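Local coordinates for protein Exo-beta-1,3-galactanase (Bifidobacterium bifidum, PDB 5FLW) that probably removes terminal galactose units from beta-1,3-linked galactan chains, as a putative exo-beta-1,3-galactanase of glycoside hydrolase family 43, at residues V17-L25 with I264-N275; Y35-F45 with L75-V86. All blocks are in the same frame, centred on the assembly; numbering follows the deposited sequence.

Contact 1: residues V17-L25 with I264-N275; sequences VAQLHGIGL and IGDRWQEHDLGN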
loop_
_atom_site.group_PDB
_atom_site.type_symbol
_atom_site.label_atom_id
_atom_site.label_comp_id
_atom_site.label_asym_id
_atom_site.label_seq_id
_atom_site.Cartn_x
_atom_site.Cartn_y
_atom_site.Cartn_z
ATOM N N VAL A 17 -1.495 0.907 20.543
ATOM C CA VAL A 17 -1.261 1.586 19.277
ATOM C C VAL A 17 -1.580 0.636 18.111
ATOM O O VAL A 17 -1.102 -0.504 18.091
ATOM C CB VAL A 17 0.191 2.098 19.230
ATOM C CG1 VAL A 17 0.540 2.612 17.820
ATOM C CG2 VAL A 17 0.399 3.178 20.301
ATOM N N ALA A 18 -2.377 1.102 17.130
ATOM C CA ALA A 18 -2.666 0.295 15.935
ATOM C C ALA A 18 -1.496 0.446 14.958
ATOM O O ALA A 18 -1.167 1.565 14.545
ATOM C CB ALA A 18 -3.980 0.715 15.255
ATOM N N GLN A 19 -0.863 -0.676 14.597
ATOM C CA GLN A 19 0.304 -0.687 13.710
ATOM C C GLN A 19 -0.143 -0.545 12.242
ATOM O O GLN A 19 0.046 -1.420 11.383
ATOM C CB GLN A 19 1.142 -1.940 13.970
ATOM C CG GLN A 19 1.799 -2.042 15.385
ATOM C CD GLN A 19 2.811 -0.931 15.673
ATOM O OE1 GLN A 19 3.715 -0.674 14.893
ATOM N NE2 GLN A 19 2.634 -0.249 16.812
ATOM N N LEU A 20 -0.759 0.599 11.959
ATOM C CA LEU A 20 -1.297 0.874 10.625
ATOM C C LEU A 20 -0.225 1.560 9.763
ATOM O O LEU A 20 -0.391 2.696 9.297
ATOM C CB LEU A 20 -2.586 1.702 10.713
ATOM C CG LEU A 20 -3.763 0.952 11.351
ATOM C CD1 LEU A 20 -4.851 1.912 11.805
ATOM C CD2 LEU A 20 -4.341 -0.158 10.433
ATOM N N HIS A 21 0.885 0.834 9.551
ATOM C CA HIS A 21 2.062 1.351 8.859
ATOM C C HIS A 21 2.262 0.587 7.555
ATOM O O HIS A 21 2.285 -0.656 7.551
ATOM C CB HIS A 21 3.323 1.180 9.696
ATOM C CG HIS A 21 3.176 1.617 11.116
ATOM N ND1 HIS A 21 2.886 2.925 11.465
ATOM C CD2 HIS A 21 3.336 0.932 12.276
ATOM C CE1 HIS A 21 2.826 3.007 12.784
ATOM N NE2 HIS A 21 3.116 1.817 13.302
ATOM N N GLY A 22 2.417 1.331 6.460
ATOM C CA GLY A 22 2.583 0.728 5.144
ATOM C C GLY A 22 1.441 -0.187 4.749
ATOM O O GLY A 22 1.679 -1.209 4.109
ATOM N N ILE A 23 0.183 0.185 5.078
ATOM C CA ILE A 23 -0.904 -0.803 5.069
ATOM C C ILE A 23 -1.370 -1.170 3.660
ATOM O O ILE A 23 -1.310 -0.375 2.700
ATOM C CB ILE A 23 -2.120 -0.408 5.941
ATOM C CG1 ILE A 23 -2.882 0.783 5.345
ATOM C CG2 ILE A 23 -1.699 -0.191 7.357
ATOM C CD1 ILE A 23 -4.134 1.158 6.127
ATOM N N GLY A 24 -1.896 -2.396 3.563
ATOM C CA GLY A 24 -2.871 -2.731 2.551
ATOM C C GLY A 24 -4.252 -2.668 3.182
ATOM O O GLY A 24 -4.407 -2.879 4.398
ATOM N N LEU A 25 -5.258 -2.356 2.338
ATOM C CA LEU A 25 -6.663 -2.317 2.732
ATOM C C LEU A 25 -7.491 -3.063 1.702
ATOM O O LEU A 25 -7.338 -2.835 0.496
ATOM C CB LEU A 25 -7.221 -0.891 2.742
ATOM C CG LEU A 25 -7.020 -0.012 3.947
ATOM C CD1 LEU A 25 -7.497 1.399 3.575
ATOM C CD2 LEU A 25 -7.831 -0.582 5.101
ATOM N N ILE A 264 -4.817 7.525 2.771
ATOM C CA ILE A 264 -3.999 7.298 3.957
ATOM C C ILE A 264 -2.528 7.425 3.554
ATOM O O ILE A 264 -2.096 6.823 2.560
ATOM C CB ILE A 264 -4.315 5.946 4.632
ATOM C CG1 ILE A 264 -5.715 6.015 5.276
ATOM C CG2 ILE A 264 -3.233 5.592 5.670
ATOM C CD1 ILE A 264 -6.256 4.706 5.790
ATOM N N GLY A 265 -1.784 8.254 4.305
ATOM C CA GLY A 265 -0.351 8.362 4.144
ATOM C C GLY A 265 0.336 8.134 5.479
ATOM O O GLY A 265 -0.252 8.311 6.539
ATOM N N ASP A 266 1.598 7.707 5.409
ATOM C CA ASP A 266 2.414 7.451 6.595
ATOM C C ASP A 266 3.278 8.664 6.928
ATOM O O ASP A 266 3.901 9.246 6.039
ATOM C CB ASP A 266 3.332 6.238 6.382
ATOM C CG ASP A 266 2.562 4.935 6.286
ATOM O OD1 ASP A 266 2.045 4.478 7.314
ATOM O OD2 ASP A 266 2.452 4.378 5.179
ATOM N N ARG A 267 3.343 9.010 8.228
ATOM C CA ARG A 267 4.324 9.965 8.794
ATOM C C ARG A 267 5.396 9.160 9.523
ATOM O O ARG A 267 5.329 8.974 10.740
ATOM C CB ARG A 267 3.669 10.916 9.790
ATOM C CG ARG A 267 3.096 12.101 9.161
ATOM C CD ARG A 267 2.919 13.296 10.099
ATOM N NE ARG A 267 2.346 14.331 9.268
ATOM C CZ ARG A 267 1.665 15.374 9.710
ATOM N NH1 ARG A 267 1.461 15.553 11.017
ATOM N NH2 ARG A 267 1.193 16.236 8.818
ATOM N N TRP A 268 6.392 8.698 8.763
ATOM C CA TRP A 268 7.399 7.793 9.293
ATOM C C TRP A 268 8.289 8.503 10.302
ATOM O O TRP A 268 8.836 9.581 10.026
ATOM C CB TRP A 268 8.249 7.248 8.150
ATOM C CG TRP A 268 7.502 6.441 7.158
ATOM C CD1 TRP A 268 7.221 6.776 5.849
ATOM C CD2 TRP A 268 6.958 5.126 7.364
ATOM N NE1 TRP A 268 6.525 5.748 5.236
ATOM C CE2 TRP A 268 6.367 4.718 6.140
ATOM C CE3 TRP A 268 6.940 4.238 8.453
ATOM C CZ2 TRP A 268 5.753 3.451 5.990
ATOM C CZ3 TRP A 268 6.333 2.999 8.296
ATOM C CH2 TRP A 268 5.763 2.610 7.083
ATOM N N GLN A 269 8.461 7.883 11.457
ATOM C CA GLN A 269 9.307 8.413 12.524
ATOM C C GLN A 269 10.524 7.500 12.647
ATOM O O GLN A 269 10.460 6.434 13.261
ATOM C CB GLN A 269 8.508 8.507 13.823
ATOM C CG GLN A 269 7.357 9.517 13.725
ATOM C CD GLN A 269 7.846 10.958 13.732
ATOM O OE1 GLN A 269 8.189 11.522 12.695
ATOM N NE2 GLN A 269 7.888 11.558 14.913
ATOM N N GLU A 270 11.635 7.939 12.050
ATOM C CA GLU A 270 12.814 7.093 11.898
ATOM C C GLU A 270 13.284 6.469 13.211
ATOM O O GLU A 270 13.738 5.320 13.234
ATOM C CB GLU A 270 13.927 7.894 11.209
ATOM C CG GLU A 270 15.290 7.223 11.161
ATOM C CD GLU A 270 16.290 7.972 10.344
ATOM O OE1 GLU A 270 16.096 9.182 10.108
ATOM O OE2 GLU A 270 17.333 7.366 9.974
ATOM N N HIS A 271 13.212 7.213 14.306
ATOM C CA HIS A 271 13.708 6.739 15.596
ATOM C C HIS A 271 12.617 6.207 16.518
ATOM O O HIS A 271 12.886 5.931 17.700
ATOM C CB HIS A 271 14.538 7.799 16.280
ATOM C CG HIS A 271 15.623 8.326 15.371
ATOM N ND1 HIS A 271 16.743 7.566 15.061
ATOM C CD2 HIS A 271 15.710 9.468 14.650
ATOM C CE1 HIS A 271 17.480 8.246 14.220
ATOM N NE2 HIS A 271 16.874 9.392 13.959
ATOM N N ASP A 272 11.389 6.091 16.032
ATOM C CA ASP A 272 10.284 5.590 16.834
ATOM C C ASP A 272 9.235 5.040 15.870
ATOM O O ASP A 272 8.092 5.490 15.825
ATOM C CB ASP A 272 9.755 6.726 17.710
ATOM C CG ASP A 272 8.731 6.259 18.740
ATOM O OD1 ASP A 272 8.636 5.042 19.012
ATOM O OD2 ASP A 272 8.030 7.149 19.273
ATOM N N LEU A 273 9.633 4.031 15.085
ATOM C CA LEU A 273 8.822 3.610 13.939
ATOM C C LEU A 273 7.439 3.098 14.348
ATOM O O LEU A 273 6.458 3.325 13.627
ATOM C CB LEU A 273 9.581 2.564 13.114
ATOM C CG LEU A 273 10.751 3.144 12.312
ATOM C CD1 LEU A 273 11.758 2.057 11.886
ATOM C CD2 LEU A 273 10.172 3.847 11.112
ATOM N N GLY A 274 7.345 2.382 15.479
ATOM C CA GLY A 274 6.054 1.842 15.896
ATOM C C GLY A 274 5.002 2.906 16.153
ATOM O O GLY A 274 3.802 2.630 16.049
ATOM N N ASN A 275 5.430 4.133 16.498
ATOM C CA ASN A 275 4.542 5.252 16.793
ATOM C C ASN A 275 4.438 6.265 15.643
ATOM O O ASN A 275 3.999 7.410 15.861
ATOM C CB ASN A 275 4.946 5.914 18.111
ATOM C CG ASN A 275 4.821 4.955 19.284
ATOM O OD1 ASN A 275 3.773 4.316 19.458
ATOM N ND2 ASN A 275 5.887 4.830 20.086
HETATM O O HOH W 1 4.228 1.556 18.946
HETATM O O HOH W 2 2.647 5.116 9.898
HETATM O O HOH W 3 -0.337 3.075 6.276
#
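The carbonyl oxygen of G274 is gripped by two side chains of segment 17-25. H21 NE2 donates to G274 O at 2.9 Å, through a bent bond (N-H...O 136°) that comes from above the carbonyl plane and not along a lone pair. Q19 NE2 adds a weak bond to G274 O at 3.2 Å. The amide of Q19 reaches it because its chain folds back at chi2 (-63°), and its OE1 accepts K39 N, so both ends of the amide are engaged. Water 1 spans Q19 NE2 and N275 OD1, the oxygen against which the V17 methyls pack. The H21 ring slides one face, near its rim, under L273 O, while water 2 sits in the ring plane beside ND1 and also reaches D266 OD1. Further along, the D266 carboxylate takes the backbone N-H of G22, with G22 N 3.3 Å from D266 OD1, from the syn side but tilted well out of the carboxylate plane, and only weakly shared with OD2. Water 3 donates to D266 OD1 and accepts from I23 N, so the carboxylate holds this part of the chain both directly and through solvent. The indole of W268 leans obliquely on H21 and G22: CZ3 lies 3.8 Å from H21 CB and CH2 3.6 Å from G22 N, while W268 NE1 bonds Q244. Beyond the polar part, I264 CD1 meets I23 CD1 at 4.1 Å and L25 CD1 at 4.2 Å, the side chains crossing at about a right angle. The contact joins the lead-in to the first strand, 24-28, to the second strand of the last four-stranded sheet and the loop after it: the seam between first and last blades of the five-bladed beta-propeller of family 43.

Contact 2: residues Y35-F45 with L75-V86; sequences YGENKVNGNLF and LAADRIGERPKV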
loop_
_atom_site.group_PDB
_atom_site.type_symbol
_atom_site.label_atom_id
_atom_site.label_comp_id
_atom_site.label_asym_id
_atom_site.label_seq_id
_atom_site.Cartn_x
_atom_site.Cartn_y
_atom_site.Cartn_z
ATOM N N TYR A 35 -3.903 -4.466 6.700
ATOM C CA TYR A 35 -2.738 -5.296 7.004
ATOM C C TYR A 35 -1.541 -4.356 7.124
ATOM O O TYR A 35 -1.190 -3.692 6.149
ATOM C CB TYR A 35 -2.512 -6.346 5.894
ATOM C CG TYR A 35 -3.740 -7.234 5.705
ATOM C CD1 TYR A 35 -3.909 -8.420 6.477
ATOM C CD2 TYR A 35 -4.767 -6.874 4.815
ATOM C CE1 TYR A 35 -5.046 -9.231 6.331
ATOM C CE2 TYR A 35 -5.920 -7.675 4.685
ATOM C CZ TYR A 35 -6.049 -8.850 5.435
ATOM O OH TYR A 35 -7.163 -9.646 5.300
ATOM N N GLY A 36 -0.920 -4.291 8.311
ATOM C CA GLY A 36 0.123 -3.315 8.556
ATOM C C GLY A 36 1.415 -3.925 9.075
ATOM O O GLY A 36 1.450 -5.062 9.569
ATOM N N GLU A 37 2.502 -3.140 8.944
ATOM C CA GLU A 37 3.795 -3.542 9.502
ATOM C C GLU A 37 3.778 -3.400 11.022
ATOM O O GLU A 37 3.557 -2.308 11.537
ATOM C CB GLU A 37 4.898 -2.657 8.924
ATOM C CG GLU A 37 4.984 -2.681 7.401
ATOM C CD GLU A 37 5.900 -1.608 6.815
ATOM O OE1 GLU A 37 6.652 -0.944 7.561
ATOM O OE2 GLU A 37 5.823 -1.370 5.583
ATOM N N ASN A 38 4.053 -4.486 11.754
ATOM C CA ASN A 38 4.277 -4.371 13.194
ATOM C C ASN A 38 5.671 -3.776 13.411
ATOM O O ASN A 38 6.681 -4.415 13.072
ATOM C CB ASN A 38 4.209 -5.752 13.832
ATOM C CG ASN A 38 4.336 -5.700 15.349
ATOM O OD1 ASN A 38 4.140 -4.648 15.946
ATOM N ND2 ASN A 38 4.660 -6.843 15.978
ATOM N N LYS A 39 5.749 -2.557 13.974
ATOM C CA LYS A 39 7.036 -1.882 14.132
ATOM C C LYS A 39 7.321 -1.476 15.580
ATOM O O LYS A 39 8.112 -0.549 15.813
ATOM C CB LYS A 39 7.201 -0.696 13.164
ATOM C CG LYS A 39 6.751 -0.996 11.746
ATOM C CD LYS A 39 7.138 0.089 10.717
ATOM C CE LYS A 39 8.574 -0.092 10.230
ATOM N NZ LYS A 39 8.722 -1.380 9.466
ATOM N N VAL A 40 6.718 -2.178 16.554
ATOM C CA VAL A 40 6.823 -1.767 17.960
ATOM C C VAL A 40 8.268 -1.706 18.428
ATOM O O VAL A 40 8.614 -0.889 19.291
ATOM C CB VAL A 40 5.983 -2.654 18.899
ATOM C CG1 VAL A 40 4.503 -2.380 18.738
ATOM C CG2 VAL A 40 6.322 -4.128 18.689
ATOM N N ASN A 41 9.128 -2.559 17.882
ATOM C CA ASN A 41 10.521 -2.619 18.284
ATOM C C ASN A 41 11.481 -2.287 17.139
ATOM O O ASN A 41 12.601 -2.807 17.099
ATOM C CB ASN A 41 10.826 -3.972 18.928
ATOM C CG ASN A 41 10.086 -4.163 20.276
ATOM O OD1 ASN A 41 10.204 -3.330 21.188
ATOM N ND2 ASN A 41 9.296 -5.238 20.390
ATOM N N GLY A 42 11.064 -1.421 16.196
ATOM C CA GLY A 42 11.996 -0.906 15.199
ATOM C C GLY A 42 11.760 -1.438 13.791
ATOM O O GLY A 42 10.642 -1.843 13.457
ATOM N N ASN A 43 12.811 -1.467 12.957
ATOM C CA ASN A 43 12.679 -1.659 11.514
ATOM C C ASN A 43 12.729 -3.113 11.037
ATOM O O ASN A 43 12.475 -3.351 9.846
ATOM C CB ASN A 43 13.777 -0.876 10.758
ATOM C CG ASN A 43 15.162 -1.515 10.898
ATOM O OD1 ASN A 43 15.532 -1.952 11.985
ATOM N ND2 ASN A 43 15.934 -1.553 9.814
ATOM N N LEU A 44 13.079 -4.080 11.896
ATOM C CA LEU A 44 13.170 -5.462 11.426
ATOM C C LEU A 44 11.788 -6.134 11.449
ATOM O O LEU A 44 10.844 -5.677 12.105
ATOM C CB LEU A 44 14.202 -6.258 12.236
ATOM C CG LEU A 44 15.614 -5.665 12.212
ATOM C CD1 LEU A 44 16.593 -6.406 13.164
ATOM C CD2 LEU A 44 16.173 -5.589 10.782
ATOM N N PHE A 45 11.678 -7.250 10.734
ATOM C CA PHE A 45 10.379 -7.891 10.599
ATOM C C PHE A 45 9.875 -8.430 11.939
ATOM O O PHE A 45 10.553 -9.247 12.583
ATOM C CB PHE A 45 10.422 -9.004 9.565
ATOM C CG PHE A 45 9.067 -9.563 9.272
ATOM C CD1 PHE A 45 8.077 -8.735 8.746
ATOM C CD2 PHE A 45 8.773 -10.913 9.515
ATOM C CE1 PHE A 45 6.800 -9.257 8.470
ATOM C CE2 PHE A 45 7.494 -11.432 9.255
ATOM C CZ PHE A 45 6.516 -10.618 8.723
ATOM N N LEU A 75 11.880 -14.301 6.053
ATOM C CA LEU A 75 11.112 -13.506 7.008
ATOM C C LEU A 75 11.505 -13.824 8.450
ATOM O O LEU A 75 10.672 -13.731 9.365
ATOM C CB LEU A 75 9.606 -13.665 6.788
ATOM C CG LEU A 75 9.034 -13.015 5.506
ATOM C CD1 LEU A 75 7.558 -13.362 5.295
ATOM C CD2 LEU A 75 9.263 -11.496 5.489
ATOM N N ALA A 76 12.771 -14.206 8.663
ATOM C CA ALA A 76 13.322 -14.381 10.003
ATOM C C ALA A 76 13.438 -13.021 10.713
ATOM O O ALA A 76 13.289 -11.948 10.107
ATOM C CB ALA A 76 14.684 -15.089 9.939
ATOM N N ALA A 77 13.722 -13.081 12.025
ATOM C CA ALA A 77 13.753 -11.892 12.877
ATOM C C ALA A 77 14.839 -10.905 12.463
ATOM O O ALA A 77 14.771 -9.738 12.844
ATOM C CB ALA A 77 14.007 -12.312 14.331
ATOM N N ASP A 78 15.844 -11.351 11.711
ATOM C CA ASP A 78 16.925 -10.488 11.277
ATOM C C ASP A 78 16.671 -9.875 9.910
ATOM O O ASP A 78 17.498 -9.071 9.456
ATOM C CB ASP A 78 18.239 -11.264 11.264
ATOM C CG ASP A 78 18.194 -12.449 10.311
ATOM O OD1 ASP A 78 17.359 -13.352 10.519
ATOM O OD2 ASP A 78 18.972 -12.467 9.339
ATOM N N ARG A 79 15.563 -10.227 9.250
ATOM C CA ARG A 79 15.199 -9.704 7.935
ATOM C C ARG A 79 14.196 -8.551 8.074
ATOM O O ARG A 79 13.801 -8.159 9.174
ATOM C CB ARG A 79 14.613 -10.805 7.037
ATOM C CG ARG A 79 15.407 -12.071 7.027
ATOM C CD ARG A 79 16.790 -11.972 6.320
ATOM N NE ARG A 79 17.528 -13.148 6.804
ATOM C CZ ARG A 79 17.798 -14.249 6.097
ATOM N NH1 ARG A 79 17.469 -14.305 4.802
ATOM N NH2 ARG A 79 18.397 -15.300 6.693
ATOM N N ILE A 80 13.777 -8.046 6.919
ATOM C CA ILE A 80 12.820 -6.954 6.811
ATOM C C ILE A 80 11.646 -7.387 5.926
ATOM O O ILE A 80 11.840 -8.026 4.901
ATOM C CB ILE A 80 13.500 -5.700 6.219
ATOM C CG1 ILE A 80 14.509 -5.124 7.213
ATOM C CG2 ILE A 80 12.479 -4.650 5.813
ATOM C CD1 ILE A 80 15.455 -4.111 6.610
ATOM N N GLY A 81 10.432 -7.040 6.340
ATOM C CA GLY A 81 9.216 -7.368 5.610
ATOM C C GLY A 81 8.306 -6.161 5.664
ATOM O O GLY A 81 7.764 -5.845 6.714
ATOM N N GLU A 82 8.148 -5.491 4.529
ATOM C CA GLU A 82 7.366 -4.262 4.461
ATOM C C GLU A 82 6.202 -4.208 3.476
ATOM O O GLU A 82 6.129 -4.980 2.531
ATOM C CB GLU A 82 8.320 -3.108 4.103
ATOM C CG GLU A 82 9.384 -2.810 5.148
ATOM C CD GLU A 82 10.378 -1.753 4.699
ATOM O OE1 GLU A 82 10.448 -1.474 3.492
ATOM O OE2 GLU A 82 11.082 -1.203 5.560
ATOM N N ARG A 83 5.302 -3.262 3.725
ATOM C CA ARG A 83 4.168 -2.965 2.848
ATOM C C ARG A 83 3.323 -4.194 2.490
ATOM O O ARG A 83 3.060 -4.458 1.313
ATOM C CB ARG A 83 4.593 -2.195 1.602
ATOM C CG ARG A 83 5.247 -0.849 1.960
ATOM C CD ARG A 83 5.480 0.054 0.736
ATOM N NE ARG A 83 6.097 1.306 1.174
ATOM C CZ ARG A 83 5.428 2.325 1.711
ATOM N NH1 ARG A 83 4.103 2.249 1.843
ATOM N NH2 ARG A 83 6.073 3.436 2.107
ATOM N N PRO A 84 2.831 -4.936 3.497
ATOM C CA PRO A 84 2.017 -6.125 3.207
ATOM C C PRO A 84 0.736 -5.741 2.477
ATOM O O PRO A 84 0.127 -4.703 2.754
ATOM C CB PRO A 84 1.704 -6.702 4.606
ATOM C CG PRO A 84 1.725 -5.501 5.528
ATOM C CD PRO A 84 2.855 -4.624 4.949
ATOM N N LYS A 85 0.333 -6.607 1.548
ATOM C CA LYS A 85 -0.882 -6.423 0.769
ATOM C C LYS A 85 -1.593 -7.768 0.677
ATOM O O LYS A 85 -0.943 -8.816 0.657
ATOM C CB LYS A 85 -0.539 -5.952 -0.657
ATOM C CG LYS A 85 0.249 -4.630 -0.723
ATOM C CD LYS A 85 -0.630 -3.462 -0.254
ATOM C CE LYS A 85 0.196 -2.194 0.056
ATOM N NZ LYS A 85 1.054 -2.385 1.262
ATOM N N VAL A 86 -2.928 -7.738 0.594
ATOM C CA VAL A 86 -3.744 -8.951 0.476
ATOM C C VAL A 86 -4.727 -8.794 -0.680
ATOM O O VAL A 86 -5.317 -7.723 -0.863
ATOM C CB VAL A 86 -4.482 -9.278 1.806
ATOM C CG1 VAL A 86 -5.545 -10.404 1.647
ATOM C CG2 VAL A 86 -3.456 -9.642 2.904
HETATM O O HOH W 4 8.974 0.610 6.811
HETATM O O HOH W 5 11.263 -1.479 8.281
HETATM O O HOH W 6 10.528 -5.126 8.643
HETATM O O HOH W 7 12.620 -8.874 14.300
#
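V86 packs over one face of the Y35 ring, its CG2 above the centre, 3.4 Å from the centroid and 5° off the normal, in a close CH-pi contact. Beside it P84 CG packs on the backbone oxygen of Y35, and Y35 OH bonds P119 O. F45 carries the other aromatic contact: with CG anti to the backbone N (chi1 -172°), its ring has L75 over one face and G81 at its edge. L75 CD2 lies 4.1 Å from the F45 centroid, and G81 O 3.5 Å from F45 CD1; G81, lacking a side chain, lets the ring come right up to its backbone. The main chain ties F45 too, F45 N donating to R79 O at 2.8 Å in an almost straight bond. E37, extended beyond CG, reaches over to the corner at R83, its OE2 accepting R83 N at 2.7 Å on the anti side. The other oxygen, E37 OE1, forms a salt bridge with K39 NZ at 2.8 Å; water 5 accepts from K39 NZ and lies within hydrogen-bonding reach of N43 O and E82 OE2. The R83 guanidinium instead pairs with D138 and D246. The chemistry is thus divided: Y35 on V86 is apolar packing between neighbouring blades, F45 on L75 packing between a first-blade loop and the linker to the second, and one lysine-held carboxylate fixes the corner at R83.

In the fold
The two contacts flank the first blade, from strand 24-28 to strand 60-66: contact 1 meets the last sheet, contact 2 the second. Their centres are 11 Å apart. They are joined within the blade by probable backbone hydrogen bonds, G24 O to Y35 N at 2.8 Å and H21 O to E37 N at 2.9 Å. K85 NZ, of contact 2, also makes a weak bond to G22 O, and W268 touches E37. Each sheet is made of consecutive strands, so contact 1, whose loop encloses contact 2, is where the last blade meets the first. In family 43 the substrate pocket lies at the propeller's central axis, but nothing here identifies a catalytic residue.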